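Local coordinates for protein glycerophosphodiester phosphodiesterase (Thermotoga maritima, PDB 1O1Z) that belongs to the glycerophosphodiester phosphodiesterase family, a group of proteins built on the TIM-barrel fold, and carries a bound sodium ion, at residues R19-S22 against A23-E27; S59-D63 against L64-F68. All blocks are in the same frame, centred on the assembly; numbering follows the deposited sequence.

Contact 1: R19-S22 against A23-E27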
ATOM      1  N   ARG A  19       4.854  -4.355  -2.508  1.00  8.58           N
ATOM      2  CA  ARG A  19       5.786  -4.029  -3.594  1.00  8.44           C
ATOM      3  C   ARG A  19       5.802  -5.130  -4.659  1.00  7.77           C
ATOM      4  O   ARG A  19       6.816  -5.412  -5.301  1.00  8.98           O
ATOM      5  CB  ARG A  19       7.173  -3.728  -3.033  1.00  9.16           C
ATOM      6  CG  ARG A  19       7.177  -2.833  -1.838  1.00 10.05           C
ATOM      7  CD  ARG A  19       8.552  -2.418  -1.366  1.00 10.95           C
ATOM      8  NE  ARG A  19       8.468  -1.807  -0.052  1.00 11.88           N
ATOM      9  CZ  ARG A  19       9.477  -1.644   0.780  1.00 13.85           C
ATOM     10  NH1 ARG A  19      10.703  -1.999   0.446  1.00 16.26           N
ATOM     11  NH2 ARG A  19       9.254  -1.131   1.984  1.00 17.13           N
ATOM     12  N   GLY A  20       4.642  -5.736  -4.880  1.00  8.03           N
ATOM     13  CA  GLY A  20       4.515  -6.910  -5.729  1.00  8.54           C
ATOM     14  C   GLY A  20       4.887  -8.186  -4.985  1.00  9.44           C
ATOM     15  O   GLY A  20       4.801  -8.234  -3.764  1.00  9.69           O
ATOM     16  N   TYR A  21       5.294  -9.219  -5.726  1.00  9.63           N
ATOM     17  CA  TYR A  21       5.738 -10.470  -5.125  1.00  8.76           C
ATOM     18  C   TYR A  21       7.209 -10.281  -4.787  1.00 10.02           C
ATOM     19  O   TYR A  21       8.101 -10.834  -5.432  1.00 10.06           O
ATOM     20  CB  TYR A  21       5.533 -11.639  -6.080  1.00 10.86           C
ATOM     21  CG  TYR A  21       5.608 -13.020  -5.459  1.00  9.69           C
ATOM     22  CD1 TYR A  21       6.122 -13.220  -4.175  1.00  9.20           C
ATOM     23  CD2 TYR A  21       5.175 -14.118  -6.159  1.00 11.86           C
ATOM     24  CE1 TYR A  21       6.186 -14.462  -3.614  1.00 10.82           C
ATOM     25  CE2 TYR A  21       5.234 -15.377  -5.608  1.00 11.03           C
ATOM     26  CZ  TYR A  21       5.733 -15.550  -4.338  1.00 12.82           C
ATOM     27  OH  TYR A  21       5.779 -16.816  -3.785  1.00 15.46           O
ATOM     28  N   SER A  22       7.453  -9.491  -3.747  1.00  8.53           N
ATOM     29  CA  SER A  22       8.800  -8.985  -3.496  1.00  8.65           C
ATOM     30  C   SER A  22       9.713 -10.000  -2.806  1.00 11.08           C
ATOM     31  O   SER A  22      10.898  -9.781  -2.746  1.00 11.16           O
ATOM     32  CB  SER A  22       8.719  -7.673  -2.720  1.00 11.87           C
ATOM     33  OG  SER A  22       8.078  -7.866  -1.475  1.00 12.57           O
ATOM     34  N   ALA A  23       9.166 -11.090  -2.265  1.00 10.82           N
ATOM     35  CA  ALA A  23      10.022 -12.167  -1.719  1.00 10.46           C
ATOM     36  C   ALA A  23      10.812 -12.881  -2.811  1.00 11.74           C
ATOM     37  O   ALA A  23      11.876 -13.487  -2.531  1.00 14.12           O
ATOM     38  CB  ALA A  23       9.207 -13.179  -0.950  1.00 11.09           C
ATOM     39  N   LYS A  24      10.288 -12.878  -4.034  1.00 12.20           N
ATOM     40  CA  LYS A  24      10.893 -13.627  -5.145  1.00 11.00           C
ATOM     41  C   LYS A  24      11.388 -12.774  -6.326  1.00 12.11           C
ATOM     42  O   LYS A  24      12.217 -13.235  -7.120  1.00 13.04           O
ATOM     43  CB  LYS A  24       9.907 -14.674  -5.669  1.00 12.13           C
ATOM     44  CG  LYS A  24       9.673 -15.846  -4.723  1.00 17.77           C
ATOM     45  CD  LYS A  24       8.944 -17.000  -5.436  1.00 20.54           C
ATOM     46  CE  LYS A  24       8.815 -18.245  -4.531  0.65 24.03           C
ATOM     47  NZ  LYS A  24       8.495 -19.507  -5.288  0.65 26.90           N
ATOM     48  N   TYR A  25      10.873 -11.552  -6.436  1.00 10.23           N
ATOM     49  CA  TYR A  25      11.180 -10.662  -7.542  1.00 10.22           C
ATOM     50  C   TYR A  25      11.506  -9.280  -7.009  1.00 12.00           C
ATOM     51  O   TYR A  25      11.069  -8.895  -5.923  1.00 12.39           O
ATOM     52  CB  TYR A  25       9.991 -10.606  -8.498  1.00 10.10           C
ATOM     53  CG  TYR A  25       9.649 -11.976  -9.024  1.00  9.50           C
ATOM     54  CD1 TYR A  25      10.372 -12.533 -10.070  1.00 13.35           C
ATOM     55  CD2 TYR A  25       8.678 -12.762  -8.399  1.00 12.04           C
ATOM     56  CE1 TYR A  25      10.088 -13.823 -10.522  1.00 14.65           C
ATOM     57  CE2 TYR A  25       8.386 -14.031  -8.850  1.00 15.16           C
ATOM     58  CZ  TYR A  25       9.087 -14.559  -9.903  1.00 14.86           C
ATOM     59  OH  TYR A  25       8.793 -15.849 -10.327  1.00 18.51           O
ATOM     60  N   LEU A  26      12.249  -8.507  -7.784  1.00 10.46           N
ATOM     61  CA  LEU A  26      12.692  -7.207  -7.302  1.00 10.32           C
ATOM     62  C   LEU A  26      11.504  -6.279  -7.008  1.00 10.32           C
ATOM     63  O   LEU A  26      10.645  -6.023  -7.866  1.00  9.08           O
ATOM     64  CB  LEU A  26      13.641  -6.561  -8.305  1.00 11.10           C
ATOM     65  CG  LEU A  26      14.180  -5.179  -7.916  1.00 13.19           C
ATOM     66  CD1 LEU A  26      15.016  -5.256  -6.655  1.00 16.23           C
ATOM     67  CD2 LEU A  26      14.965  -4.534  -9.066  1.00 13.32           C
ATOM     68  N   GLU A  27      11.471  -5.766  -5.776  1.00  8.81           N
ATOM     69  CA  GLU A  27      10.378  -4.955  -5.294  1.00  7.98           C
ATOM     70  C   GLU A  27      10.027  -3.817  -6.235  1.00 10.17           C
ATOM     71  O   GLU A  27      10.893  -3.141  -6.812  1.00  8.57           O
ATOM     72  CB  GLU A  27      10.696  -4.358  -3.940  1.00  8.79           C
ATOM     73  CG  GLU A  27      11.965  -3.539  -3.914  1.00 11.87           C
ATOM     74  CD  GLU A  27      12.118  -2.829  -2.600  1.00 13.15           C
ATOM     75  OE1 GLU A  27      12.598  -3.506  -1.673  1.00 18.61           O
ATOM     76  OE2 GLU A  27      11.752  -1.634  -2.499  1.00 13.77           O
TER
HETATM   77  O   HOH W   1      12.590  -7.470  -3.558  1.00 16.16           O

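Contact 2: S59-D63 against L64-F68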
ATOM      1  N   SER A  59       8.685   4.030  -6.356  1.00 10.09           N
ATOM      2  CA  SER A  59       9.898   3.818  -5.582  1.00 10.90           C
ATOM      3  C   SER A  59       9.583   4.035  -4.112  1.00 11.18           C
ATOM      4  O   SER A  59       9.105   5.101  -3.741  1.00 12.30           O
ATOM      5  CB  SER A  59      10.985   4.811  -5.995  1.00 12.40           C
ATOM      6  OG  SER A  59      12.188   4.588  -5.236  1.00 12.79           O
ATOM      7  N   HIS A  60       9.874   3.035  -3.280  1.00  9.71           N
ATOM      8  CA  HIS A  60       9.731   3.222  -1.830  1.00 11.61           C
ATOM      9  C   HIS A  60      10.672   4.302  -1.267  1.00 10.66           C
ATOM     10  O   HIS A  60      10.223   5.237  -0.589  1.00 12.14           O
ATOM     11  CB  HIS A  60       9.947   1.891  -1.111  1.00 11.90           C
ATOM     12  CG  HIS A  60       9.824   2.012   0.364  1.00 12.79           C
ATOM     13  ND1 HIS A  60      10.896   2.281   1.179  1.00 17.71           N
ATOM     14  CD2 HIS A  60       8.729   1.980   1.160  1.00 17.12           C
ATOM     15  CE1 HIS A  60      10.472   2.378   2.430  1.00 19.26           C
ATOM     16  NE2 HIS A  60       9.164   2.219   2.444  1.00 17.11           N
ATOM     17  N   ASP A  61      11.961   4.195  -1.563  1.00 10.30           N
ATOM     18  CA  ASP A  61      12.965   5.111  -1.057  1.00 10.17           C
ATOM     19  C   ASP A  61      13.010   6.359  -1.937  1.00  8.20           C
ATOM     20  O   ASP A  61      12.641   6.311  -3.115  1.00 10.49           O
ATOM     21  CB  ASP A  61      14.344   4.472  -1.079  1.00 10.16           C
ATOM     22  CG  ASP A  61      14.518   3.293  -0.110  1.00 15.80           C
ATOM     23  OD1 ASP A  61      13.651   3.030   0.758  1.00 19.62           O
ATOM     24  OD2 ASP A  61      15.573   2.629  -0.144  1.00 15.54           O
ATOM     25  N   GLU A  62      13.550   7.447  -1.408  1.00 11.07           N
ATOM     26  CA  GLU A  62      13.662   8.684  -2.171  1.00 11.13           C
ATOM     27  C   GLU A  62      14.866   8.673  -3.119  1.00 10.67           C
ATOM     28  O   GLU A  62      15.024   9.593  -3.901  1.00 10.80           O
ATOM     29  CB  GLU A  62      13.734   9.914  -1.245  1.00 14.68           C
ATOM     30  CG  GLU A  62      15.022  10.076  -0.476  1.00 17.60           C
ATOM     31  CD  GLU A  62      15.153  11.438   0.198  1.00 25.00           C
ATOM     32  OE1 GLU A  62      14.198  12.252   0.167  1.00 25.81           O
ATOM     33  OE2 GLU A  62      16.227  11.688   0.767  1.00 33.31           O
ATOM     34  N   ASP A  63      15.730   7.667  -3.012  1.00 10.56           N
ATOM     35  CA  ASP A  63      16.934   7.566  -3.858  1.00 10.12           C
ATOM     36  C   ASP A  63      17.155   6.123  -4.303  1.00 10.45           C
ATOM     37  O   ASP A  63      16.391   5.224  -3.936  1.00 11.17           O
ATOM     38  CB  ASP A  63      18.150   8.136  -3.141  1.00 12.61           C
ATOM     39  CG  ASP A  63      18.438   7.425  -1.861  1.00 18.62           C
ATOM     40  OD1 ASP A  63      18.410   6.170  -1.839  1.00 19.42           O
ATOM     41  OD2 ASP A  63      18.693   8.048  -0.812  1.00 27.81           O
ATOM     42  N   LEU A  64      18.181   5.909  -5.117  1.00 11.33           N
ATOM     43  CA  LEU A  64      18.470   4.603  -5.704  1.00 11.65           C
ATOM     44  C   LEU A  64      19.588   3.839  -4.977  1.00 14.28           C
ATOM     45  O   LEU A  64      20.151   2.893  -5.532  1.00 14.44           O
ATOM     46  CB  LEU A  64      18.860   4.787  -7.179  1.00 11.89           C
ATOM     47  CG  LEU A  64      17.813   5.458  -8.077  1.00 13.12           C
ATOM     48  CD1 LEU A  64      18.384   5.659  -9.470  1.00 15.92           C
ATOM     49  CD2 LEU A  64      16.523   4.639  -8.129  1.00 15.99           C
ATOM     50  N   LYS A  65      19.929   4.238  -3.757  1.00 12.41           N
ATOM     51  CA  LYS A  65      21.100   3.686  -3.080  1.00 14.26           C
ATOM     52  C   LYS A  65      20.924   2.224  -2.693  1.00 14.16           C
ATOM     53  O   LYS A  65      21.789   1.398  -2.969  1.00 15.49           O
ATOM     54  CB  LYS A  65      21.483   4.512  -1.827  1.00 15.24           C
ATOM     55  CG  LYS A  65      21.840   5.946  -2.101  1.00 21.88           C
ATOM     56  CD  LYS A  65      22.697   6.583  -0.991  1.00 32.70           C
ATOM     57  CE  LYS A  65      21.867   7.339   0.025  1.00 35.91           C
ATOM     58  NZ  LYS A  65      22.735   8.193   0.899  1.00 34.89           N
ATOM     59  N   ARG A  66      19.809   1.900  -2.054  1.00 13.14           N
ATOM     60  CA  ARG A  66      19.625   0.567  -1.471  1.00 14.33           C
ATOM     61  C   ARG A  66      19.574  -0.540  -2.515  1.00 15.19           C
ATOM     62  O   ARG A  66      20.160  -1.598  -2.327  1.00 17.64           O
ATOM     63  CB  ARG A  66      18.356   0.544  -0.618  1.00 13.35           C
ATOM     64  CG  ARG A  66      18.044  -0.776   0.095  1.00 15.68           C
ATOM     65  CD  ARG A  66      16.862  -0.668   1.059  1.00 14.73           C
ATOM     66  NE  ARG A  66      15.681  -0.127   0.390  1.00 14.61           N
ATOM     67  CZ  ARG A  66      14.702  -0.852  -0.164  1.00 13.33           C
ATOM     68  NH1 ARG A  66      14.681  -2.188  -0.066  1.00 15.70           N
ATOM     69  NH2 ARG A  66      13.712  -0.233  -0.779  1.00 15.76           N
ATOM     70  N   LEU A  67      18.865  -0.296  -3.607  1.00 14.77           N
ATOM     71  CA  LEU A  67      18.589  -1.350  -4.594  1.00 16.49           C
ATOM     72  C   LEU A  67      19.578  -1.353  -5.757  1.00 17.73           C
ATOM     73  O   LEU A  67      19.804  -2.397  -6.374  1.00 16.94           O
ATOM     74  CB  LEU A  67      17.173  -1.193  -5.139  1.00 16.98           C
ATOM     75  CG  LEU A  67      15.989  -1.372  -4.169  1.00 16.20           C
ATOM     76  CD1 LEU A  67      14.728  -1.132  -4.892  1.00 18.40           C
ATOM     77  CD2 LEU A  67      16.022  -2.760  -3.531  1.00 19.53           C
ATOM     78  N   PHE A  68      20.151  -0.191  -6.059  1.00 13.49           N
ATOM     79  CA  PHE A  68      21.052  -0.027  -7.212  1.00 14.02           C
ATOM     80  C   PHE A  68      22.454   0.484  -6.894  1.00 14.63           C
ATOM     81  O   PHE A  68      23.325   0.483  -7.766  1.00 15.19           O
ATOM     82  CB  PHE A  68      20.390   0.906  -8.239  1.00 14.19           C
ATOM     83  CG  PHE A  68      19.074   0.417  -8.705  1.00 13.80           C
ATOM     84  CD1 PHE A  68      19.001  -0.542  -9.706  1.00 17.18           C
ATOM     85  CD2 PHE A  68      17.891   0.876  -8.128  1.00 14.88           C
ATOM     86  CE1 PHE A  68      17.770  -1.023 -10.128  1.00 16.03           C
ATOM     87  CE2 PHE A  68      16.652   0.403  -8.548  1.00 13.72           C
ATOM     88  CZ  PHE A  68      16.599  -0.552  -9.555  1.00 15.37           C
TER
HETATM   89  O   HOH W   2      13.228   1.928  -2.919  1.00 12.68           O
HETATM   90  O   HOH W   3      17.525   3.641  -1.466  1.00 18.57           O
HETATM   91  O   HOH W   4      17.047   1.993  -3.933  1.00 17.39           O

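Contact 1: R19-S22 against A23-E27
Extended from CG to NE, the Arg19 chain lies alongside Glu27 and points the same way, while the Glu27 chain leaves its backbone with CG between the N and the carbonyl carbon and then runs straight out to the carboxylate. The two groups meet in a salt bridge in which NH1 of Arg19 faces both carboxylate oxygens, at 3.1 Å from Glu27 OE2 and 3.2 Å from Glu27 OE1. Both bonds are weak and bent, with the planes of the two groups turned 59° apart; a stronger partner of Glu27 is Arg66. Behind the charges the stems pack, Arg19 CB lying 3.7 Å from Glu27 CB.

In the bend between these ends, Tyr21 holds CG anti to its backbone N (chi1 -164°), and its ring runs beside the aliphatic chain of Lys24. In the conformer modelled here, one of two, Lys24 CB lies over one face and CG makes an off-centre CH-pi contact, 4.3 Å from the ring centroid of Tyr21, so this packing is only partly certain. The tyrosine hydroxyl hydrogen-bonds to Glu228, with which the lysine, in this conformer, forms a salt bridge. Tyr25 turns its ring edge toward the face of Tyr21 in an offset edge-to-face pair, planes at 65°. The carbonyl O of Tyr21 accepts the backbone N of Tyr25 at 3.0 Å and, more weakly, that of Lys24. A water donates to Ser22 O and accepts a weak bond from Glu27 N, bridging the two limbs, and Ser22 OG is tied back to His18 O.

Tyr21 is the centre of an inverse gamma turn, and the whole forms a compact beta-alpha loop of the TIM barrel, leading from strand 14-18 to helix 30-38.

Contact 2: S59-D63 against L64-F68
Before the short helix 65-68 the chain makes a polar turn in which Asp61 and Asp63 meet Arg66 and Lys65. Ser59 begins it by giving its OG proton to Asp61 O, in the carbonyl plane and on a lone pair, which ties the start of the turn to the residue two places on. His60 follows with ND1 donating to Asp61 OD1 at 2.9 Å; the oxygen lies near the ring plane and is met on its anti side.

The other oxygen, Asp61 OD2, faces the helix and accepts a nearly straight hydrogen bond from Arg66 NE (2.8 Å, 167°), part of a salt bridge. The acceptor sits close to the guanidinium plane, yet the carboxylate is turned 68° from it, and only NE makes this direct bond. The bend of the arginine chain at chi3 (54°) swings the guanidinium across the aspartate. Two bonds from different partners thus limit rotation of the Asp61 carboxylate, while a water accepts from Asp61 N and, weakly, from Arg66 NH2.

Asp63 OD1 accepts the backbone N of Lys65 at 3.1 Å, from above the carboxylate plane, and Lys65 CE comes within 3.4 Å of Asp63 OD2. Another water lies between the two aspartates, near Asp61 OD2 and Asp63 OD1, and accepts from Arg66 N; a further one joins Asp63 O to Leu67 N. Early helix N-H groups are therefore met by side chain and solvent.

Leu64 occupies the N-cap position, and its backbone hydrogen-bonds with Leu70 and Val72 of strand 70-73, while His60 packs on Asp47 of strand 43-50.

How the contacts relate
From the N terminus, the chain leaves strand 14-18 and folds through contact 1, closing the loop that leads into helix 30-38. After strands 43-50 and 56-58 it reaches contact 2, which turns it into helix 65-68. The two follow in series, neither nested nor crossed, their centres about 14 Å apart. They nevertheless touch: Glu27 OE1 forms a salt bridge with Arg66 NH1 at 2.9 Å, so this glutamate lies between Arg66, held by Asp61, and Arg19 of its own loop, to which its bonds are weaker. Arg19 also packs on His60, and Glu27 CG on Leu67. Together they tie the first beta-alpha loop of the barrel to the segment beyond strand 56-58.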